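Local coordinates for protein oligogalacturonate lyase (Vibrio parahaemolyticus RIMD 2210633, PDB 3C5M) that probably cleaves short oligogalacturonides, the breakdown products of pectin, by beta-elimination, and does so on a seven-bladed beta-propeller that carries a manganese ion, at residues 229-234 with 250-255; 256-261 with 265-270. One frame throughout, in Å; residues are numbered along the deposited sequence.

Contact 1 joins two neighbouring blades of the propeller, whereas contact 2 lies within one of them, the blade built from strands 238-245, 252-258, 264-269 and 276-281. Their centres are about 10 Å apart, and both use strand 252-258. Backbone pairing carries one into the other: Y254 O lies 2.7 Å from Y267 N, and M252 N lies 2.8 Å from A269 O, both probable hydrogen bonds. Side chains continue the connection, since I231 of contact 1 packs on A269 of contact 2 and K232 makes a cation-pi contact with Y267. Neither contact belongs to the manganese site formed by H287, Q350, H353 and H355.

Contact 1 (229-234 with 250-255)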
loop_
_atom_site.group_PDB
_atom_site.type_symbol
_atom_site.label_atom_id
_atom_site.label_comp_id
_atom_site.label_asym_id
_atom_site.label_seq_id
_atom_site.Cartn_x
_atom_site.Cartn_y
_atom_site.Cartn_z
ATOM N N ARG A 229 15.111 8.321 15.293
ATOM C CA ARG A 229 14.252 9.213 16.055
ATOM C C ARG A 229 12.765 9.029 15.778
ATOM O O ARG A 229 12.381 8.424 14.785
ATOM C CB ARG A 229 14.659 10.675 15.812
ATOM C CG ARG A 229 15.274 11.008 14.445
ATOM C CD ARG A 229 14.228 11.213 13.383
ATOM N NE ARG A 229 14.680 12.052 12.265
ATOM C CZ ARG A 229 15.630 11.726 11.388
ATOM N NH1 ARG A 229 15.943 12.571 10.417
ATOM N NH2 ARG A 229 16.271 10.567 11.482
ATOM N N LYS A 230 11.927 9.543 16.667
ATOM C CA LYS A 230 10.491 9.420 16.488
ATOM C C LYS A 230 9.949 10.676 15.821
ATOM O O LYS A 230 10.301 11.781 16.204
ATOM C CB LYS A 230 9.818 9.183 17.838
ATOM C CG LYS A 230 10.267 10.140 18.914
ATOM C CD LYS A 230 9.513 9.908 20.213
ATOM C CE LYS A 230 9.727 8.502 20.738
ATOM N NZ LYS A 230 8.920 8.262 21.961
ATOM N N ILE A 231 9.102 10.490 14.813
ATOM C CA ILE A 231 8.511 11.592 14.056
ATOM C C ILE A 231 7.782 12.608 14.938
ATOM O O ILE A 231 7.928 13.821 14.762
ATOM C CB ILE A 231 7.523 11.045 12.983
ATOM C CG1 ILE A 231 8.281 10.191 11.968
ATOM C CG2 ILE A 231 6.804 12.194 12.286
ATOM C CD1 ILE A 231 7.414 9.562 10.909
ATOM N N LYS A 232 7.003 12.109 15.889
ATOM C CA LYS A 232 6.234 12.971 16.780
ATOM C C LYS A 232 6.530 12.575 18.216
ATOM O O LYS A 232 6.882 11.430 18.488
ATOM C CB LYS A 232 4.739 12.799 16.485
ATOM C CG LYS A 232 3.807 13.836 17.086
ATOM C CD LYS A 232 2.349 13.385 16.914
ATOM C CE LYS A 232 1.332 14.511 17.149
ATOM N NZ LYS A 232 1.366 15.585 16.108
ATOM N N GLU A 233 6.399 13.535 19.127
ATOM C CA GLU A 233 6.639 13.305 20.547
ATOM C C GLU A 233 5.568 12.386 21.135
ATOM O O GLU A 233 5.795 11.759 22.170
ATOM C CB GLU A 233 6.638 14.635 21.316
ATOM C CG GLU A 233 6.814 14.488 22.839
ATOM C CD GLU A 233 6.402 15.737 23.645
ATOM O OE1 GLU A 233 6.400 15.660 24.893
ATOM O OE2 GLU A 233 6.081 16.787 23.045
ATOM N N HIS A 234 4.410 12.311 20.478
ATOM C CA HIS A 234 3.297 11.476 20.936
ATOM C C HIS A 234 2.713 11.994 22.255
ATOM O O HIS A 234 3.309 11.831 23.322
ATOM C CB HIS A 234 3.760 10.012 21.077
ATOM C CG HIS A 234 2.908 9.178 21.989
ATOM N ND1 HIS A 234 3.078 9.156 23.357
ATOM C CD2 HIS A 234 1.877 8.339 21.726
ATOM C CE1 HIS A 234 2.191 8.338 23.898
ATOM N NE2 HIS A 234 1.449 7.831 22.930
ATOM N N SER A 250 7.378 15.413 0.245
ATOM C CA SER A 250 7.227 16.653 0.997
ATOM C C SER A 250 7.002 16.443 2.483
ATOM O O SER A 250 7.385 17.286 3.292
ATOM C CB SER A 250 6.078 17.500 0.421
ATOM O OG SER A 250 4.793 17.011 0.787
ATOM N N ALA A 251 6.384 15.328 2.855
ATOM C CA ALA A 251 6.131 15.068 4.267
ATOM C C ALA A 251 5.624 13.660 4.548
ATOM O O ALA A 251 5.341 12.893 3.631
ATOM C CB ALA A 251 5.135 16.093 4.805
HETATM N N MSE A 252 5.519 13.332 5.831
HETATM C CA MSE A 252 5.017 12.034 6.271
HETATM C C MSE A 252 3.603 12.262 6.783
HETATM O O MSE A 252 3.425 12.785 7.876
HETATM C CB MSE A 252 5.873 11.485 7.415
HETATM C CG MSE A 252 5.369 10.183 8.039
HETATM SE SE MSE A 252 5.595 8.626 6.911
HETATM C CE MSE A 252 7.352 8.035 7.506
ATOM N N ALA A 253 2.600 11.881 5.998
ATOM C CA ALA A 253 1.217 12.061 6.419
ATOM C C ALA A 253 0.721 10.882 7.248
ATOM O O ALA A 253 1.083 9.732 6.990
ATOM C CB ALA A 253 0.310 12.257 5.205
ATOM N N TYR A 254 -0.098 11.175 8.255
ATOM C CA TYR A 254 -0.676 10.132 9.091
ATOM C C TYR A 254 -1.978 10.588 9.754
ATOM O O TYR A 254 -2.416 11.722 9.581
ATOM C CB TYR A 254 0.323 9.671 10.146
ATOM C CG TYR A 254 0.703 10.737 11.133
ATOM C CD1 TYR A 254 1.694 11.674 10.835
ATOM C CD2 TYR A 254 0.029 10.848 12.354
ATOM C CE1 TYR A 254 2.002 12.697 11.729
ATOM C CE2 TYR A 254 0.325 11.863 13.247
ATOM C CZ TYR A 254 1.308 12.786 12.930
ATOM O OH TYR A 254 1.564 13.812 13.809
ATOM N N VAL A 255 -2.595 9.685 10.503
ATOM C CA VAL A 255 -3.847 9.969 11.188
ATOM C C VAL A 255 -3.707 9.736 12.685
ATOM O O VAL A 255 -3.162 8.722 13.118
ATOM C CB VAL A 255 -4.972 9.059 10.670
ATOM C CG1 VAL A 255 -6.266 9.341 11.427
ATOM C CG2 VAL A 255 -5.158 9.273 9.176
#
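I231 and K232 reach across to M252 and Y254 with two side-chain crossings, one apolar and one polar, each at about a right angle. In the apolar crossing the extended I231 chain presents CD1 to the selenomethionine M252, 3.6 Å from CG and 3.7 Å from CE. Bends at chi2 (72°) and chi3 of M252 fold its methyl back, which is why a single isoleucine methyl meets both ends of the CG-SE-CE segment.

The polar crossing is made at the phenol. K232 leaves the backbone with CG anti to N (chi1 -167°) and stays extended until chi4 (68°), where the turn brings NZ back to the tyrosine hydroxyl. K232 NZ donates a hydrogen bond of 2.9 Å to Y254 OH, while K232 CD passes the same OH at 3.2 Å and approaches the ring obliquely. N276 ND2 gives the hydroxyl a second, weak hydrogen bond. The ammonium also has a long, weak ion pair with E238.

The backbones stay well apart, with I231 CA and M252 CA 8.5 Å from each other, so side chains alone bridge the segments. I231 follows outer strand 229-230 of one blade and also packs on L220 of strand 219-222; M252 and Y254 belong to the next blade, where M252 touches W245 and Y254 touches C240, both of strand 238-245.

Contact 2 (256-261 with 265-270); sequences SYFKGQ and VIYKAN
S256 and V265 pair across a beta hairpin, formed by strands 252-258 and 264-269, the two middle strands of a four-stranded antiparallel propeller blade. They are an antiparallel hydrogen-bonded pair with both backbone bonds made: S256 N donates to V265 O at 3.1 Å, with an N-H...O angle of 169°, and V265 N returns a bond of 3.1 Å to S256 O.

The two side chains emerge on the same face of the sheet. There V265 CG2 lies 3.6 Å from S256 OG and also meets the F258 ring at its edge, near the ring plane, with CE2 4.0 Å away. With CG beside its own backbone N (chi1 -53°), the F258 ring swings its CE2-CZ edge toward V265 and Y267. Y267 approaches F258 from the opposite direction, its OH also lying near the plane of the phenylalanine ring, 4.0 Å from CZ. The Y267 ring in turn has S256 OG close to its CD2-CE2 side, approaching obliquely. V265 and Y267 thus lie along two parts of the same phenylalanine rim.

Farther out, strands 238-245 and 276-281 flank the hairpin: Y267 touches E278 of the latter with its side chain, S256 and F258 both pack on E238 of the former, and the backbone of Y257 bonds to S239. The short strand axes of 256-258 and 265-269 run at 129°, showing a marked departure from exact antiparallel alignment. Beyond the strand end the chain turns back through G260, where Q261 N makes a weak hydrogen bond of 3.0 Å to F258 O.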
loop_
_atom_site.group_PDB
_atom_site.type_symbol
_atom_site.label_atom_id
_atom_site.label_comp_id
_atom_site.label_asym_id
_atom_site.label_seq_id
_atom_site.Cartn_x
_atom_site.Cartn_y
_atom_site.Cartn_z
ATOM N N SER A 256 -4.209 10.669 13.480
ATOM C CA SER A 256 -4.130 10.526 14.924
ATOM C C SER A 256 -5.513 10.604 15.550
ATOM O O SER A 256 -6.409 11.260 15.014
ATOM C CB SER A 256 -3.228 11.610 15.520
ATOM O OG SER A 256 -3.757 12.901 15.289
ATOM N N TYR A 257 -5.675 9.922 16.682
ATOM C CA TYR A 257 -6.940 9.898 17.412
ATOM C C TYR A 257 -6.681 10.115 18.891
ATOM O O TYR A 257 -5.867 9.424 19.495
ATOM C CB TYR A 257 -7.664 8.560 17.203
ATOM C CG TYR A 257 -9.003 8.455 17.922
ATOM C CD1 TYR A 257 -9.076 8.058 19.266
ATOM C CD2 TYR A 257 -10.195 8.787 17.272
ATOM C CE1 TYR A 257 -10.304 7.998 19.942
ATOM C CE2 TYR A 257 -11.426 8.731 17.941
ATOM C CZ TYR A 257 -11.471 8.338 19.274
ATOM O OH TYR A 257 -12.677 8.307 19.940
ATOM N N PHE A 258 -7.381 11.084 19.465
ATOM C CA PHE A 258 -7.240 11.407 20.880
ATOM C C PHE A 258 -8.423 10.832 21.660
ATOM O O PHE A 258 -9.583 11.071 21.309
ATOM C CB PHE A 258 -7.198 12.925 21.060
ATOM C CG PHE A 258 -6.158 13.611 20.213
ATOM C CD1 PHE A 258 -4.862 13.785 20.679
ATOM C CD2 PHE A 258 -6.478 14.075 18.940
ATOM C CE1 PHE A 258 -3.898 14.414 19.890
ATOM C CE2 PHE A 258 -5.523 14.704 18.144
ATOM C CZ PHE A 258 -4.233 14.874 18.622
ATOM N N LYS A 259 -8.133 10.074 22.715
ATOM C CA LYS A 259 -9.189 9.484 23.531
ATOM C C LYS A 259 -10.001 10.586 24.196
ATOM O O LYS A 259 -9.487 11.346 25.024
ATOM C CB LYS A 259 -8.604 8.554 24.603
ATOM C CG LYS A 259 -7.529 9.191 25.483
ATOM C CD LYS A 259 -7.150 8.304 26.678
ATOM C CE LYS A 259 -8.146 8.426 27.840
ATOM N NZ LYS A 259 -9.535 8.012 27.493
ATOM N N GLY A 260 -11.271 10.675 23.821
ATOM C CA GLY A 260 -12.132 11.688 24.393
ATOM C C GLY A 260 -12.296 12.887 23.484
ATOM O O GLY A 260 -12.697 13.963 23.923
ATOM N N GLN A 261 -11.976 12.715 22.210
ATOM C CA GLN A 261 -12.123 13.809 21.267
ATOM C C GLN A 261 -13.039 13.355 20.131
ATOM O O GLN A 261 -13.476 14.159 19.301
ATOM C CB GLN A 261 -10.755 14.239 20.728
ATOM C CG GLN A 261 -10.779 15.547 19.942
ATOM C CD GLN A 261 -9.401 15.967 19.454
ATOM O OE1 GLN A 261 -8.482 16.176 20.251
ATOM N NE2 GLN A 261 -9.253 16.093 18.137
ATOM N N VAL A 265 -7.922 13.189 13.055
ATOM C CA VAL A 265 -7.383 14.261 12.229
ATOM C C VAL A 265 -6.097 13.877 11.509
ATOM O O VAL A 265 -5.214 13.244 12.085
ATOM C CB VAL A 265 -7.126 15.531 13.064
ATOM C CG1 VAL A 265 -8.440 16.128 13.502
ATOM C CG2 VAL A 265 -6.287 15.200 14.277
ATOM N N ILE A 266 -6.008 14.263 10.239
ATOM C CA ILE A 266 -4.841 13.971 9.422
ATOM C C ILE A 266 -3.710 14.919 9.798
ATOM O O ILE A 266 -3.941 16.088 10.096
ATOM C CB ILE A 266 -5.153 14.149 7.934
ATOM C CG1 ILE A 266 -6.369 13.304 7.554
ATOM C CG2 ILE A 266 -3.946 13.755 7.104
ATOM C CD1 ILE A 266 -6.820 13.466 6.113
ATOM N N TYR A 267 -2.485 14.413 9.770
ATOM C CA TYR A 267 -1.325 15.207 10.130
ATOM C C TYR A 267 -0.211 15.057 9.117
ATOM O O TYR A 267 -0.060 14.002 8.518
ATOM C CB TYR A 267 -0.807 14.767 11.502
ATOM C CG TYR A 267 -1.388 15.514 12.675
ATOM C CD1 TYR A 267 -0.835 16.722 13.098
ATOM C CD2 TYR A 267 -2.490 15.019 13.367
ATOM C CE1 TYR A 267 -1.364 17.416 14.183
ATOM C CE2 TYR A 267 -3.025 15.707 14.450
ATOM C CZ TYR A 267 -2.458 16.901 14.853
ATOM O OH TYR A 267 -2.980 17.577 15.930
ATOM N N LYS A 268 0.561 16.122 8.925
ATOM C CA LYS A 268 1.705 16.101 8.013
ATOM C C LYS A 268 2.949 16.412 8.836
ATOM O O LYS A 268 2.994 17.413 9.542
ATOM C CB LYS A 268 1.561 17.158 6.910
ATOM C CG LYS A 268 0.745 16.733 5.691
ATOM C CD LYS A 268 0.750 17.822 4.603
ATOM C CE LYS A 268 -0.048 17.394 3.364
ATOM N NZ LYS A 268 -0.236 18.503 2.387
ATOM N N ALA A 269 3.954 15.547 8.744
ATOM C CA ALA A 269 5.200 15.741 9.477
ATOM C C ALA A 269 6.347 16.046 8.513
ATOM O O ALA A 269 6.540 15.338 7.532
ATOM C CB ALA A 269 5.523 14.498 10.280
ATOM N N ASN A 270 7.109 17.098 8.797
ATOM C CA ASN A 270 8.249 17.480 7.965
ATOM C C ASN A 270 9.402 16.504 8.230
ATOM O O ASN A 270 9.890 16.431 9.351
ATOM C CB ASN A 270 8.683 18.901 8.319
ATOM C CG ASN A 270 9.788 19.414 7.424
ATOM O OD1 ASN A 270 10.853 18.807 7.319
ATOM N ND2 ASN A 270 9.542 20.545 6.776
#